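Local structure of putative oxidoreductase (3E82) at residues B[145-159]-B[232-246]. The protein probably acts as a nucleotide-dependent oxidoreductase of the Gfo/Idh/MocA family, with NAD as its likely cofactor. Residues are numbered along the deposited sequence; the frame is centred on the assembly and turned at random.
Sequences LGAVKHFESHFDRFR and MLVAGGSSRFTVHGD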
loop_
_atom_site.group_PDB
_atom_site.type_symbol
_atom_site.label_atom_id
_atom_site.label_comp_id
_atom_site.label_asym_id
_atom_site.label_seq_id
_atom_site.Cartn_x
_atom_site.Cartn_y
_atom_site.Cartn_z
ATOM N N LEU B 145 3.534 -9.663 -17.605
ATOM C CA LEU B 145 2.449 -9.033 -16.869
ATOM C C LEU B 145 1.648 -8.067 -17.729
ATOM O O LEU B 145 0.700 -7.449 -17.247
ATOM C CB LEU B 145 3.005 -8.266 -15.660
ATOM C CG LEU B 145 4.005 -8.991 -14.759
ATOM C CD1 LEU B 145 4.486 -8.046 -13.667
ATOM C CD2 LEU B 145 3.356 -10.230 -14.160
ATOM N N GLY B 146 2.011 -7.955 -19.002
ATOM C CA GLY B 146 1.330 -7.006 -19.863
ATOM C C GLY B 146 1.840 -5.653 -19.392
ATOM O O GLY B 146 2.964 -5.574 -18.902
ATOM N N ALA B 147 1.037 -4.599 -19.514
ATOM C CA ALA B 147 1.459 -3.277 -19.055
ATOM C C ALA B 147 1.369 -3.199 -17.531
ATOM O O ALA B 147 0.333 -3.533 -16.947
ATOM C CB ALA B 147 0.585 -2.192 -19.684
ATOM N N VAL B 148 2.453 -2.767 -16.888
ATOM C CA VAL B 148 2.472 -2.643 -15.427
ATOM C C VAL B 148 1.553 -1.505 -14.975
ATOM O O VAL B 148 1.581 -0.412 -15.542
ATOM C CB VAL B 148 3.905 -2.384 -14.899
ATOM C CG1 VAL B 148 3.867 -2.062 -13.404
ATOM C CG2 VAL B 148 4.772 -3.611 -15.143
ATOM N N LYS B 149 0.743 -1.767 -13.950
ATOM C CA LYS B 149 -0.194 -0.773 -13.448
ATOM C C LYS B 149 -0.007 -0.465 -11.963
ATOM O O LYS B 149 -0.326 0.637 -11.506
ATOM C CB LYS B 149 -1.639 -1.237 -13.718
ATOM C CG LYS B 149 -1.996 -1.257 -15.210
ATOM C CD LYS B 149 -1.795 0.131 -15.802
ATOM C CE LYS B 149 -1.633 0.107 -17.317
ATOM N NZ LYS B 149 -2.874 -0.294 -18.011
ATOM N N HIS B 150 0.526 -1.439 -11.229
ATOM C CA HIS B 150 0.747 -1.313 -9.791
ATOM C C HIS B 150 2.035 -2.048 -9.397
ATOM O O HIS B 150 2.107 -3.280 -9.445
ATOM C CB HIS B 150 -0.469 -1.893 -9.041
ATOM C CG HIS B 150 -0.342 -1.883 -7.545
ATOM N ND1 HIS B 150 -1.285 -1.302 -6.725
ATOM C CD2 HIS B 150 0.592 -2.416 -6.722
ATOM C CE1 HIS B 150 -0.938 -1.478 -5.462
ATOM N NE2 HIS B 150 0.199 -2.151 -5.432
ATOM N N PHE B 151 3.047 -1.272 -9.015
ATOM C CA PHE B 151 4.354 -1.792 -8.610
ATOM C C PHE B 151 4.532 -1.480 -7.124
ATOM O O PHE B 151 4.530 -0.314 -6.717
ATOM C CB PHE B 151 5.449 -1.108 -9.433
ATOM C CG PHE B 151 6.853 -1.566 -9.108
ATOM C CD1 PHE B 151 7.441 -2.617 -9.810
ATOM C CD2 PHE B 151 7.605 -0.907 -8.143
ATOM C CE1 PHE B 151 8.756 -2.994 -9.555
ATOM C CE2 PHE B 151 8.921 -1.279 -7.883
ATOM C CZ PHE B 151 9.496 -2.318 -8.589
ATOM N N GLU B 152 4.674 -2.525 -6.313
ATOM C CA GLU B 152 4.819 -2.352 -4.874
ATOM C C GLU B 152 6.103 -3.001 -4.361
ATOM O O GLU B 152 6.360 -4.186 -4.609
ATOM C CB GLU B 152 3.601 -2.949 -4.161
ATOM C CG GLU B 152 3.497 -2.558 -2.708
ATOM C CD GLU B 152 2.145 -2.878 -2.121
ATOM O OE1 GLU B 152 1.166 -2.972 -2.895
ATOM O OE2 GLU B 152 2.065 -3.015 -0.882
ATOM N N SER B 153 6.892 -2.209 -3.637
ATOM C CA SER B 153 8.176 -2.642 -3.090
ATOM C C SER B 153 8.223 -2.377 -1.590
ATOM O O SER B 153 7.940 -1.259 -1.136
ATOM C CB SER B 153 9.310 -1.890 -3.804
ATOM O OG SER B 153 10.579 -2.247 -3.297
ATOM N N HIS B 154 8.595 -3.402 -0.826
ATOM C CA HIS B 154 8.648 -3.308 0.630
ATOM C C HIS B 154 9.982 -3.627 1.289
ATOM O O HIS B 154 10.776 -4.428 0.796
ATOM C CB HIS B 154 7.660 -4.284 1.289
ATOM C CG HIS B 154 6.219 -3.914 1.146
ATOM N ND1 HIS B 154 5.345 -3.943 2.212
ATOM C CD2 HIS B 154 5.488 -3.548 0.068
ATOM C CE1 HIS B 154 4.137 -3.607 1.796
ATOM N NE2 HIS B 154 4.196 -3.364 0.499
ATOM N N PHE B 155 10.195 -2.983 2.427
ATOM C CA PHE B 155 11.331 -3.271 3.283
ATOM C C PHE B 155 10.649 -3.309 4.637
ATOM O O PHE B 155 10.283 -2.271 5.177
ATOM C CB PHE B 155 12.394 -2.187 3.339
ATOM C CG PHE B 155 13.465 -2.506 4.342
ATOM C CD1 PHE B 155 14.532 -3.326 3.995
ATOM C CD2 PHE B 155 13.328 -2.113 5.673
ATOM C CE1 PHE B 155 15.441 -3.761 4.955
ATOM C CE2 PHE B 155 14.235 -2.547 6.643
ATOM C CZ PHE B 155 15.291 -3.372 6.280
ATOM N N ASP B 156 10.456 -4.503 5.176
ATOM C CA ASP B 156 9.783 -4.635 6.459
ATOM C C ASP B 156 10.490 -5.646 7.341
ATOM O O ASP B 156 11.070 -6.618 6.862
ATOM C CB ASP B 156 8.323 -5.082 6.263
ATOM C CG ASP B 156 7.512 -4.119 5.390
ATOM O OD1 ASP B 156 7.880 -2.925 5.317
ATOM O OD2 ASP B 156 6.495 -4.547 4.788
ATOM N N ARG B 157 10.448 -5.403 8.639
ATOM C CA ARG B 157 11.042 -6.314 9.601
ATOM C C ARG B 157 10.251 -6.197 10.897
ATOM O O ARG B 157 9.408 -5.308 11.035
ATOM C CB ARG B 157 12.537 -5.998 9.782
ATOM C CG ARG B 157 13.309 -6.331 8.504
ATOM C CD ARG B 157 14.828 -6.315 8.601
ATOM N NE ARG B 157 15.390 -6.577 7.270
ATOM C CZ ARG B 157 16.690 -6.607 6.977
ATOM N NH1 ARG B 157 17.601 -6.391 7.920
ATOM N NH2 ARG B 157 17.084 -6.850 5.729
ATOM N N PHE B 158 10.482 -7.112 11.828
ATOM C CA PHE B 158 9.753 -7.079 13.084
ATOM C C PHE B 158 10.691 -6.776 14.236
ATOM O O PHE B 158 11.473 -7.625 14.660
ATOM C CB PHE B 158 9.041 -8.411 13.323
ATOM C CG PHE B 158 8.127 -8.400 14.513
ATOM C CD1 PHE B 158 6.991 -7.593 14.530
ATOM C CD2 PHE B 158 8.407 -9.187 15.625
ATOM C CE1 PHE B 158 6.147 -7.572 15.641
ATOM C CE2 PHE B 158 7.568 -9.172 16.739
ATOM C CZ PHE B 158 6.439 -8.366 16.747
ATOM N N ARG B 159 10.606 -5.548 14.730
ATOM C CA ARG B 159 11.436 -5.095 15.829
ATOM C C ARG B 159 10.630 -4.157 16.716
ATOM O O ARG B 159 10.809 -2.937 16.690
ATOM C CB ARG B 159 12.685 -4.403 15.280
ATOM C CG ARG B 159 13.609 -5.380 14.557
ATOM C CD ARG B 159 14.720 -4.698 13.780
ATOM N NE ARG B 159 15.521 -5.679 13.046
ATOM C CZ ARG B 159 16.431 -5.371 12.124
ATOM N NH1 ARG B 159 16.661 -4.098 11.817
ATOM N NH2 ARG B 159 17.112 -6.333 11.508
HETATM N N MSE B 232 9.008 -1.174 10.688
HETATM C CA MSE B 232 9.773 -1.955 11.655
HETATM C C MSE B 232 8.854 -2.900 12.433
HETATM O O MSE B 232 9.304 -3.620 13.325
HETATM C CB MSE B 232 10.494 -1.024 12.635
HETATM C CG MSE B 232 11.544 -0.143 11.980
HETATM SE SE MSE B 232 12.957 -1.222 11.225
HETATM C CE MSE B 232 14.368 -0.788 12.491
ATOM N N LEU B 233 7.566 -2.901 12.103
ATOM C CA LEU B 233 6.628 -3.776 12.800
ATOM C C LEU B 233 5.803 -4.673 11.904
ATOM O O LEU B 233 4.599 -4.483 11.758
ATOM C CB LEU B 233 5.686 -2.968 13.686
ATOM C CG LEU B 233 6.164 -2.721 15.114
ATOM C CD1 LEU B 233 5.010 -2.164 15.914
ATOM C CD2 LEU B 233 6.662 -4.019 15.746
ATOM N N VAL B 234 6.460 -5.657 11.310
ATOM C CA VAL B 234 5.785 -6.605 10.438
ATOM C C VAL B 234 6.257 -7.997 10.827
ATOM O O VAL B 234 7.314 -8.447 10.388
ATOM C CB VAL B 234 6.119 -6.345 8.948
ATOM C CG1 VAL B 234 5.423 -7.379 8.066
ATOM C CG2 VAL B 234 5.679 -4.944 8.553
ATOM N N ALA B 235 5.478 -8.670 11.666
ATOM C CA ALA B 235 5.824 -10.012 12.118
ATOM C C ALA B 235 5.766 -10.994 10.961
ATOM O O ALA B 235 6.465 -12.005 10.970
ATOM C CB ALA B 235 4.882 -10.456 13.232
ATOM N N GLY B 236 4.935 -10.691 9.965
ATOM C CA GLY B 236 4.805 -11.555 8.803
ATOM C C GLY B 236 3.680 -11.123 7.877
ATOM O O GLY B 236 2.921 -10.216 8.202
ATOM N N GLY B 237 3.585 -11.746 6.708
ATOM C CA GLY B 237 2.513 -11.404 5.792
ATOM C C GLY B 237 2.799 -10.504 4.599
ATOM O O GLY B 237 1.961 -10.400 3.702
ATOM N N SER B 238 3.958 -9.849 4.562
ATOM C CA SER B 238 4.256 -8.971 3.430
ATOM C C SER B 238 5.226 -9.598 2.429
ATOM O O SER B 238 5.923 -10.568 2.737
ATOM C CB SER B 238 4.809 -7.635 3.925
ATOM O OG SER B 238 5.991 -7.834 4.672
ATOM N N SER B 239 5.258 -9.042 1.224
ATOM C CA SER B 239 6.136 -9.531 0.170
ATOM C C SER B 239 7.110 -8.439 -0.238
ATOM O O SER B 239 6.757 -7.260 -0.263
ATOM C CB SER B 239 5.326 -9.950 -1.057
ATOM O OG SER B 239 4.357 -10.923 -0.725
ATOM N N ARG B 240 8.330 -8.853 -0.567
ATOM C CA ARG B 240 9.386 -7.944 -0.985
ATOM C C ARG B 240 8.909 -7.086 -2.146
ATOM O O ARG B 240 9.121 -5.877 -2.156
ATOM C CB ARG B 240 10.620 -8.741 -1.420
ATOM C CG ARG B 240 11.736 -7.875 -1.991
ATOM C CD ARG B 240 12.289 -6.912 -0.956
ATOM N NE ARG B 240 13.289 -6.022 -1.544
ATOM C CZ ARG B 240 13.003 -4.907 -2.212
ATOM N NH1 ARG B 240 11.740 -4.529 -2.379
ATOM N NH2 ARG B 240 13.986 -4.178 -2.730
ATOM N N PHE B 241 8.288 -7.740 -3.126
ATOM C CA PHE B 241 7.756 -7.088 -4.322
ATOM C C PHE B 241 6.394 -7.679 -4.668
ATOM O O PHE B 241 6.168 -8.880 -4.516
ATOM C CB PHE B 241 8.663 -7.315 -5.538
ATOM C CG PHE B 241 9.925 -6.487 -5.547
ATOM C CD1 PHE B 241 9.876 -5.118 -5.802
ATOM C CD2 PHE B 241 11.164 -7.090 -5.351
ATOM C CE1 PHE B 241 11.051 -4.357 -5.868
ATOM C CE2 PHE B 241 12.349 -6.340 -5.413
ATOM C CZ PHE B 241 12.287 -4.968 -5.674
ATOM N N THR B 242 5.503 -6.822 -5.150
ATOM C CA THR B 242 4.169 -7.211 -5.591
ATOM C C THR B 242 3.920 -6.323 -6.807
ATOM O O THR B 242 3.905 -5.101 -6.686
ATOM C CB THR B 242 3.087 -6.921 -4.523
ATOM O OG1 THR B 242 3.317 -7.738 -3.369
ATOM C CG2 THR B 242 1.701 -7.219 -5.083
ATOM N N VAL B 243 3.750 -6.933 -7.975
ATOM C CA VAL B 243 3.529 -6.165 -9.200
ATOM C C VAL B 243 2.342 -6.689 -9.984
ATOM O O VAL B 243 2.277 -7.878 -10.299
ATOM C CB VAL B 243 4.777 -6.200 -10.110
ATOM C CG1 VAL B 243 4.576 -5.292 -11.325
ATOM C CG2 VAL B 243 6.001 -5.770 -9.319
ATOM N N HIS B 244 1.405 -5.796 -10.297
ATOM C CA HIS B 244 0.210 -6.167 -11.046
ATOM C C HIS B 244 0.179 -5.462 -12.388
ATOM O O HIS B 244 0.404 -4.251 -12.474
ATOM C CB HIS B 244 -1.058 -5.788 -10.269
ATOM C CG HIS B 244 -1.072 -6.274 -8.853
ATOM N ND1 HIS B 244 -1.024 -7.611 -8.522
ATOM C CD2 HIS B 244 -1.125 -5.596 -7.683
ATOM C CE1 HIS B 244 -1.043 -7.736 -7.207
ATOM N NE2 HIS B 244 -1.105 -6.529 -6.674
ATOM N N GLY B 245 -0.101 -6.232 -13.432
ATOM C CA GLY B 245 -0.188 -5.697 -14.776
ATOM C C GLY B 245 -1.539 -6.105 -15.338
ATOM O O GLY B 245 -2.273 -6.841 -14.682
ATOM N N ASP B 246 -1.885 -5.651 -16.538
ATOM C CA ASP B 246 -3.185 -6.015 -17.094
ATOM C C ASP B 246 -3.250 -7.432 -17.666
ATOM O O ASP B 246 -4.291 -7.848 -18.163
ATOM C CB ASP B 246 -3.629 -5.005 -18.152
ATOM C CG ASP B 246 -2.594 -4.789 -19.234
ATOM O OD1 ASP B 246 -1.760 -5.688 -19.456
ATOM O OD2 ASP B 246 -2.626 -3.715 -19.874
#
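Val243 sits in the apolar centre, its two methyls dividing the work: CG2 lies 3.5 Å from CD1 of Phe151, while CG1 meets CD1 of Leu145 and CG1 of Val148. A beta-branched valine suits a strand, and its two methyls reach different neighbours. The side chains of Phe151 and Phe241 lie side by side, pointing the same way, with ring planes inclined obliquely at 54°; Phe151 CZ is 3.7 Å from Phe241 CE1. Helix 176-192 packs on this face, where Phe192 meets Phe151 edge-to-face. Beyond the strands, Ala235 CB lies over a face of Phe158, a CH-pi contact; alanine's single methyl is small enough to sit close over the ring.

At the margin of the apolar patch, Arg240 NH1 donates in its guanidinium plane to Ser153 OG at 2.7 Å; a bend at chi2 (64°) brings the long chain back to the small hydroxyl. The guanidinium also lies against a face of the Phe241 ring, and Gln187 holds NH2.

The other face is polar. His150 and His244 point the same way, CD2 to CD2 at 3.7 Å, and each ND1 is engaged elsewhere, by Trp214 of the second subunit and by Ser249 respectively. The extended Glu152 bridges two imidazoles through anti lone pairs: OE1 accepts from His150 NE2 at 2.8 Å and OE2 from His154 NE2 at 2.6 Å. His154 ND1 donates to Asp156 OD2, and with both nitrogens bonded the ring's rotation is fixed; Ser238 OG adds a weak hydrogen bond to the same OD2. At the opposite end of the pairing, next to Val148, Asp246 OD1 takes the N-H of Ala147 at 3.0 Å from above the carboxylate plane.

Strands 148-156 and 241-245 pair antiparallel, with a classic beta bulge where Lys149 N and His150 N both donate to His244 O. They are central strands of the mixed sheet in the C-terminal alpha/beta domain characteristic of Gfo/Idh/MocA proteins, whose polar face here meets the second subunit.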